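Local coordinates for protein ZYG-9 (Caenorhabditis elegans, PDB 2OF3) that organises microtubules and spindle poles during meiosis and mitosis in the one-cell embryo, as a member of the TOG/XMAP215 family, at residues E238-Q241 with M242-A245; V257-R260 with I261-T264; S50-S53 with Q54-K58. All blocks are in the same frame, centred on the assembly; numbering follows the deposited sequence.

Contact 1: residues E238-Q241 with M242-A245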
loop_
_atom_site.group_PDB
_atom_site.type_symbol
_atom_site.label_atom_id
_atom_site.label_comp_id
_atom_site.label_asym_id
_atom_site.label_seq_id
_atom_site.Cartn_x
_atom_site.Cartn_y
_atom_site.Cartn_z
ATOM N N GLU A 238 3.478 26.872 -0.798
ATOM C CA GLU A 238 3.818 27.581 0.409
ATOM C C GLU A 238 5.081 28.447 0.240
ATOM O O GLU A 238 5.584 28.989 1.238
ATOM C CB GLU A 238 3.978 26.573 1.555
ATOM C CG GLU A 238 5.189 25.665 1.406
ATOM C CD GLU A 238 5.368 24.701 2.551
ATOM O OE1 GLU A 238 4.759 24.937 3.607
ATOM O OE2 GLU A 238 6.125 23.684 2.414
ATOM N N GLY A 239 5.593 28.585 -0.997
ATOM C CA GLY A 239 6.852 29.344 -1.242
ATOM C C GLY A 239 7.954 29.085 -0.224
ATOM O O GLY A 239 8.175 27.942 0.168
ATOM N N ASP A 240 8.631 30.145 0.233
ATOM C CA ASP A 240 9.812 30.056 1.139
ATOM C C ASP A 240 9.623 29.378 2.476
ATOM O O ASP A 240 10.623 29.086 3.155
ATOM C CB ASP A 240 10.367 31.452 1.491
ATOM C CG ASP A 240 11.058 32.160 0.324
ATOM O OD1 ASP A 240 11.384 31.542 -0.749
ATOM O OD2 ASP A 240 11.284 33.390 0.515
ATOM N N GLN A 241 8.367 29.199 2.903
ATOM C CA GLN A 241 8.038 28.306 4.017
ATOM C C GLN A 241 8.573 26.898 3.759
ATOM O O GLN A 241 9.004 26.233 4.690
ATOM C CB GLN A 241 6.526 28.196 4.194
ATOM C CG GLN A 241 5.872 29.353 4.962
ATOM C CD GLN A 241 6.501 29.556 6.345
ATOM O OE1 GLN A 241 6.687 28.588 7.109
ATOM N NE2 GLN A 241 6.861 30.814 6.664
ATOM N N MET A 242 8.547 26.442 2.495
ATOM C CA MET A 242 9.172 25.140 2.140
ATOM C C MET A 242 10.555 25.062 2.736
ATOM O O MET A 242 10.878 24.079 3.429
ATOM C CB MET A 242 9.232 24.886 0.623
ATOM C CG MET A 242 9.975 23.535 0.237
ATOM S SD MET A 242 11.764 23.600 0.099
ATOM C CE MET A 242 12.347 22.571 1.295
ATOM N N TRP A 243 11.370 26.104 2.488
ATOM C CA TRP A 243 12.762 26.134 2.980
ATOM C C TRP A 243 12.818 26.116 4.503
ATOM O O TRP A 243 13.672 25.434 5.081
ATOM C CB TRP A 243 13.558 27.345 2.434
ATOM C CG TRP A 243 13.616 27.526 0.942
ATOM C CD1 TRP A 243 13.028 28.526 0.216
ATOM C CD2 TRP A 243 14.295 26.692 -0.010
ATOM N NE1 TRP A 243 13.299 28.368 -1.113
ATOM C CE2 TRP A 243 14.075 27.251 -1.284
ATOM C CE3 TRP A 243 15.038 25.500 0.090
ATOM C CZ2 TRP A 243 14.580 26.670 -2.464
ATOM C CZ3 TRP A 243 15.546 24.916 -1.084
ATOM C CH2 TRP A 243 15.321 25.511 -2.345
ATOM N N LYS A 244 11.913 26.842 5.167
ATOM C CA LYS A 244 11.918 26.845 6.658
ATOM C C LYS A 244 11.623 25.450 7.232
ATOM O O LYS A 244 12.392 24.923 8.039
ATOM C CB LYS A 244 10.938 27.876 7.211
ATOM C CG LYS A 244 10.818 27.842 8.754
ATOM C CD LYS A 244 10.387 29.222 9.380
ATOM C CE LYS A 244 9.954 29.072 10.886
ATOM N NZ LYS A 244 8.471 28.675 11.082
ATOM N N ALA A 245 10.521 24.839 6.752
ATOM C CA ALA A 245 10.121 23.443 7.051
ATOM C C ALA A 245 11.215 22.390 6.737
ATOM O O ALA A 245 11.468 21.469 7.521
ATOM C CB ALA A 245 8.799 23.141 6.290
#
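Glu238 lays its carboxylate alongside the backbone of Met242, with OE2 3.4 Å from Met242 CA. CG stands between the backbone N and the carbonyl carbon (chi1 68°), and the rest of the chain is extended, which carries the acid across the turn to the first residues of helix 241-246. The bend itself is a type II' beta turn from Glu238 to Gln241; Gly239, second in the turn, has a positive phi, which favours glycine. Gly239 O then accepts Met242 N at 2.8 Å, and further on Ala245 N meets Gln241 O at 2.9 Å, nearly straight at 168°. Asp240 reaches the edge of the Trp243 indole, OD1 lying near the ring plane 3.6 Å from Trp243 CD1, with carboxylate and ring planes 49° apart. Met242 SD sits over one face of the same ring, toward its rim. Replacing Glu238 by an alanine would probably uncover the flank of Met242 and leave Lys204 without its distant, weak ionic partner. Both acids lie at the N-terminal end of helix 241-246, where the helix dipole would probably favour their negative charge, although Glu209 close to Glu238 should work against this.

Contact 2: residues V257-R260 with I261-T264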
loop_
_atom_site.group_PDB
_atom_site.type_symbol
_atom_site.label_atom_id
_atom_site.label_comp_id
_atom_site.label_asym_id
_atom_site.label_seq_id
_atom_site.Cartn_x
_atom_site.Cartn_y
_atom_site.Cartn_z
ATOM N N VAL A 257 17.535 22.025 -6.062
ATOM C CA VAL A 257 16.110 22.372 -5.859
ATOM C C VAL A 257 15.788 23.776 -6.403
ATOM O O VAL A 257 14.781 23.927 -7.117
ATOM C CB VAL A 257 15.696 22.187 -4.381
ATOM C CG1 VAL A 257 14.240 22.607 -4.162
ATOM C CG2 VAL A 257 15.929 20.707 -3.972
ATOM N N GLU A 258 16.643 24.789 -6.126
ATOM C CA GLU A 258 16.417 26.174 -6.637
ATOM C C GLU A 258 16.352 26.241 -8.152
ATOM O O GLU A 258 15.522 26.937 -8.706
ATOM C CB GLU A 258 17.486 27.153 -6.136
ATOM C CG GLU A 258 17.459 27.468 -4.628
ATOM C CD GLU A 258 18.800 28.121 -4.124
ATOM O OE1 GLU A 258 19.826 28.019 -4.834
ATOM O OE2 GLU A 258 18.841 28.724 -3.016
ATOM N N GLU A 259 17.247 25.520 -8.825
ATOM C CA GLU A 259 17.282 25.438 -10.284
ATOM C C GLU A 259 16.020 24.763 -10.855
ATOM O O GLU A 259 15.492 25.185 -11.888
ATOM C CB GLU A 259 18.571 24.668 -10.722
ATOM C CG GLU A 259 18.855 24.635 -12.262
ATOM C CD GLU A 259 18.875 26.079 -12.866
ATOM O OE1 GLU A 259 19.352 27.010 -12.181
ATOM O OE2 GLU A 259 18.381 26.298 -14.004
ATOM N N ARG A 260 15.540 23.700 -10.204
ATOM C CA ARG A 260 14.284 23.057 -10.619
ATOM C C ARG A 260 13.102 24.036 -10.509
ATOM O O ARG A 260 12.272 24.101 -11.431
ATOM C CB ARG A 260 14.011 21.810 -9.774
ATOM C CG ARG A 260 12.830 20.923 -10.254
ATOM C CD ARG A 260 12.972 20.334 -11.664
ATOM N NE ARG A 260 14.182 19.530 -11.823
ATOM C CZ ARG A 260 14.345 18.262 -11.428
ATOM N NH1 ARG A 260 13.382 17.560 -10.853
ATOM N NH2 ARG A 260 15.500 17.662 -11.653
ATOM N N ILE A 261 13.027 24.777 -9.390
ATOM C CA ILE A 261 11.998 25.825 -9.186
ATOM C C ILE A 261 12.118 26.846 -10.302
ATOM O O ILE A 261 11.135 27.135 -10.990
ATOM C CB ILE A 261 12.118 26.538 -7.824
ATOM C CG1 ILE A 261 11.793 25.543 -6.685
ATOM C CG2 ILE A 261 11.252 27.878 -7.807
ATOM C CD1 ILE A 261 12.257 25.973 -5.203
ATOM N N LYS A 262 13.329 27.356 -10.514
ATOM C CA LYS A 262 13.562 28.318 -11.575
ATOM C C LYS A 262 13.074 27.791 -12.916
ATOM O O LYS A 262 12.293 28.444 -13.581
ATOM C CB LYS A 262 15.027 28.734 -11.620
ATOM C CG LYS A 262 15.308 29.790 -12.667
ATOM C CD LYS A 262 16.809 30.070 -12.799
ATOM C CE LYS A 262 17.100 30.811 -14.109
ATOM N NZ LYS A 262 18.477 31.375 -14.119
ATOM N N ARG A 263 13.481 26.585 -13.296
ATOM C CA ARG A 263 13.072 26.022 -14.584
ATOM C C ARG A 263 11.586 25.680 -14.769
ATOM O O ARG A 263 11.060 25.858 -15.877
ATOM C CB ARG A 263 13.907 24.790 -14.940
ATOM C CG ARG A 263 15.363 25.132 -15.195
ATOM C CD ARG A 263 16.134 23.872 -15.626
ATOM N NE ARG A 263 17.570 24.127 -15.621
ATOM C CZ ARG A 263 18.484 23.233 -15.980
ATOM N NH1 ARG A 263 18.130 22.006 -16.357
ATOM N NH2 ARG A 263 19.762 23.552 -15.931
ATOM N N THR A 264 10.925 25.151 -13.735
ATOM C CA THR A 264 9.491 24.794 -13.844
ATOM C C THR A 264 8.569 26.042 -13.925
ATOM O O THR A 264 7.428 25.948 -14.393
ATOM C CB THR A 264 9.023 23.927 -12.651
ATOM O OG1 THR A 264 9.512 24.523 -11.457
ATOM C CG2 THR A 264 9.554 22.509 -12.754
#
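Arg260 O takes Thr264 N at 2.9 Å, and Thr264 OG1 lies 2.8 Å from the same oxygen. The hydroxyl stands between the backbone N and the carbonyl carbon of its own residue (chi1 46°), which turns it back along the helix; Ile261 O is also near it, 3.1 Å from OG1, and which of the two carbonyls receives the proton is not settled. Thr264 CG2 meanwhile rests beside the aliphatic part of Arg260, 4.2 Å from CD. One residue earlier in each segment, Glu259 and Arg263 form a salt bridge: Arg263 NE donates to Glu259 OE2 at 2.8 Å, using the anti lone pair of that oxygen. The carboxylate and guanidinium planes are turned 73° apart, and the acid lies 18° out of the guanidinium plane. NE is the one guanidinium nitrogen that bonds, Arg263 NH2 staying 3.6 Å from Glu259 OE2, which makes this a single-bonded rather than a two-pronged bridge. Such i to i+4 pairing belongs to the last turns of helix 251-264, an alpha-helix whose backbone bonds include Ile261 N to Val257 O and Lys262 N to Glu258 O. Lys262 NZ stays 4.9 Å from Glu259 OE1, an opposite charge nearby but not in contact. On another side of the helix, Val257 CG1 packs against Ile261 CD1 at 4.0 Å. These two aliphatic side chains also touch helix 221-238, Val257 on Ile228 and Ile261 on Phe235, while the bent chain of Arg260 runs over Ile228 and Val232 of that same helix.

Contact 3: residues S50-S53 with Q54-K58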
loop_
_atom_site.group_PDB
_atom_site.type_symbol
_atom_site.label_atom_id
_atom_site.label_comp_id
_atom_site.label_asym_id
_atom_site.label_seq_id
_atom_site.Cartn_x
_atom_site.Cartn_y
_atom_site.Cartn_z
ATOM N N SER A 50 -12.548 -26.649 0.203
ATOM C CA SER A 50 -11.825 -26.749 -1.089
ATOM C C SER A 50 -11.114 -25.487 -1.455
ATOM O O SER A 50 -10.027 -25.554 -2.033
ATOM C CB SER A 50 -12.743 -27.121 -2.258
ATOM O OG SER A 50 -13.766 -26.161 -2.398
ATOM N N LEU A 51 -11.693 -24.314 -1.144
ATOM C CA LEU A 51 -10.893 -23.062 -1.240
ATOM C C LEU A 51 -9.763 -23.031 -0.217
ATOM O O LEU A 51 -8.627 -22.689 -0.550
ATOM C CB LEU A 51 -11.794 -21.828 -1.098
ATOM C CG LEU A 51 -11.118 -20.459 -1.272
ATOM C CD1 LEU A 51 -10.365 -20.322 -2.573
ATOM C CD2 LEU A 51 -12.201 -19.348 -1.156
ATOM N N MET A 52 -10.061 -23.412 1.025
ATOM C CA MET A 52 -9.030 -23.475 2.068
ATOM C C MET A 52 -7.839 -24.340 1.692
ATOM O O MET A 52 -6.666 -23.954 1.953
ATOM C CB MET A 52 -9.627 -23.939 3.418
ATOM C CG MET A 52 -10.530 -22.881 4.127
ATOM S SD MET A 52 -9.651 -21.396 4.621
ATOM C CE MET A 52 -8.678 -22.053 5.943
ATOM N N SER A 53 -8.097 -25.532 1.119
ATOM C CA SER A 53 -6.987 -26.414 0.679
ATOM C C SER A 53 -6.106 -25.772 -0.335
ATOM O O SER A 53 -4.914 -26.023 -0.329
ATOM C CB SER A 53 -7.496 -27.740 0.094
ATOM O OG SER A 53 -8.473 -28.268 0.970
ATOM N N GLN A 54 -6.669 -24.937 -1.218
ATOM C CA GLN A 54 -5.832 -24.257 -2.227
ATOM C C GLN A 54 -5.051 -23.102 -1.609
ATOM O O GLN A 54 -3.851 -22.925 -1.874
ATOM C CB GLN A 54 -6.688 -23.736 -3.403
ATOM C CG GLN A 54 -7.375 -24.837 -4.254
ATOM C CD GLN A 54 -8.503 -24.297 -5.148
ATOM O OE1 GLN A 54 -9.135 -23.264 -4.857
ATOM N NE2 GLN A 54 -8.785 -25.018 -6.220
ATOM N N LEU A 55 -5.758 -22.311 -0.799
ATOM C CA LEU A 55 -5.190 -21.130 -0.141
ATOM C C LEU A 55 -3.978 -21.497 0.679
ATOM O O LEU A 55 -3.000 -20.779 0.678
ATOM C CB LEU A 55 -6.255 -20.432 0.745
ATOM C CG LEU A 55 -7.323 -19.556 0.046
ATOM C CD1 LEU A 55 -8.294 -18.985 1.059
ATOM C CD2 LEU A 55 -6.687 -18.452 -0.724
ATOM N N PHE A 56 -4.000 -22.605 1.381
ATOM C CA PHE A 56 -2.871 -22.956 2.211
ATOM C C PHE A 56 -2.033 -24.174 1.799
ATOM O O PHE A 56 -1.325 -24.740 2.590
ATOM C CB PHE A 56 -3.264 -22.993 3.680
ATOM C CG PHE A 56 -3.838 -21.705 4.176
ATOM C CD1 PHE A 56 -5.163 -21.443 4.059
ATOM C CD2 PHE A 56 -3.048 -20.747 4.723
ATOM C CE1 PHE A 56 -5.664 -20.275 4.482
ATOM C CE2 PHE A 56 -3.583 -19.580 5.128
ATOM C CZ PHE A 56 -4.884 -19.367 5.017
ATOM N N HIS A 57 -2.133 -24.564 0.546
ATOM C CA HIS A 57 -1.081 -25.303 -0.123
ATOM C C HIS A 57 0.221 -24.597 -0.147
ATOM O O HIS A 57 0.302 -23.417 0.028
ATOM C CB HIS A 57 -1.465 -25.567 -1.544
ATOM C CG HIS A 57 -1.691 -27.003 -1.853
ATOM N ND1 HIS A 57 -0.675 -27.841 -2.237
ATOM C CD2 HIS A 57 -2.820 -27.738 -1.881
ATOM C CE1 HIS A 57 -1.167 -29.038 -2.460
ATOM N NE2 HIS A 57 -2.466 -29.003 -2.250
ATOM N N LYS A 58 1.249 -25.361 -0.400
ATOM C CA LYS A 58 2.569 -24.904 -0.791
ATOM C C LYS A 58 2.625 -24.410 -2.227
ATOM O O LYS A 58 3.407 -23.542 -2.562
ATOM C CB LYS A 58 3.497 -26.096 -0.689
ATOM C CG LYS A 58 2.946 -27.261 -1.406
ATOM C CD LYS A 58 1.524 -27.560 -0.999
ATOM C CE LYS A 58 1.369 -27.812 0.484
ATOM N NZ LYS A 58 2.138 -28.957 0.974
#
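Met52 and Phe56 lie side by side and point the same way, with Met52 CE 3.8 Å from Phe56 CE1. The sulfur approaches the ring at its edge, SD standing 5.4 Å from the ring centroid and 77° off the normal, a Met-aromatic contact. Bends at chi2 and chi3 fold the methionine so that its methyl reaches the ring. Met52 O also lies at the ring edge, near its plane, while accepting Phe56 N at 3.0 Å. The tight part continues with Leu51 and Leu55, both buried: Leu51 CG meets Leu55 CD1 at 3.9 Å, and Leu55 N bonds Leu51 O almost straight at 169°. Helix 33-44 covers this apolar side, with Leu43 touching both Met52 and Leu55, and Trp91 meets Phe56 edge-to-face. The loose, solvent side belongs to Ser50 and Ser53, which are exposed; the hydroxyl of Ser53 turns back to bond Val49 O. Gln54 and His57 form a separate polar flank facing helix 60-76. Gln54 lays its extended chain beside the carbonyl of Ser50, CG lying 3.5 Å from Ser50 O, and leans on Gln62, Ala65 and Ala66. His57, which also touches Gln62, brings CD2 to 3.1 Å from Ser53 O, which lies near the imidazole plane, while His57 N makes only a weak bond to that oxygen. Phe56 is the first residue to leave helical geometry, and the arrangement is that of a short helix ending just before the turn into helix 60-76 in an all-helical TOG domain.

Contact 3 comes first along the chain, on helix 49-55, followed by contact 1, at the turn between helix 221-238 and helix 241-246, and contact 2, on helix 251-264. Contacts 1 and 2 are neighbours, their centres 14 Å apart: Trp243 of contact 1 packs CH2 on Val257 CG1 at 3.6 Å and CZ2 on Ile261 CD1 at 3.7 Å, joining two consecutive helices. Contact 3 lies on the opposite side of the chain's centre, about 54 Å between centres from either. The three therefore mark the two ends of an elongated chain built of helices and connecting loops, without strands, with local helix and turn contacts at both ends of the TOG domain construct.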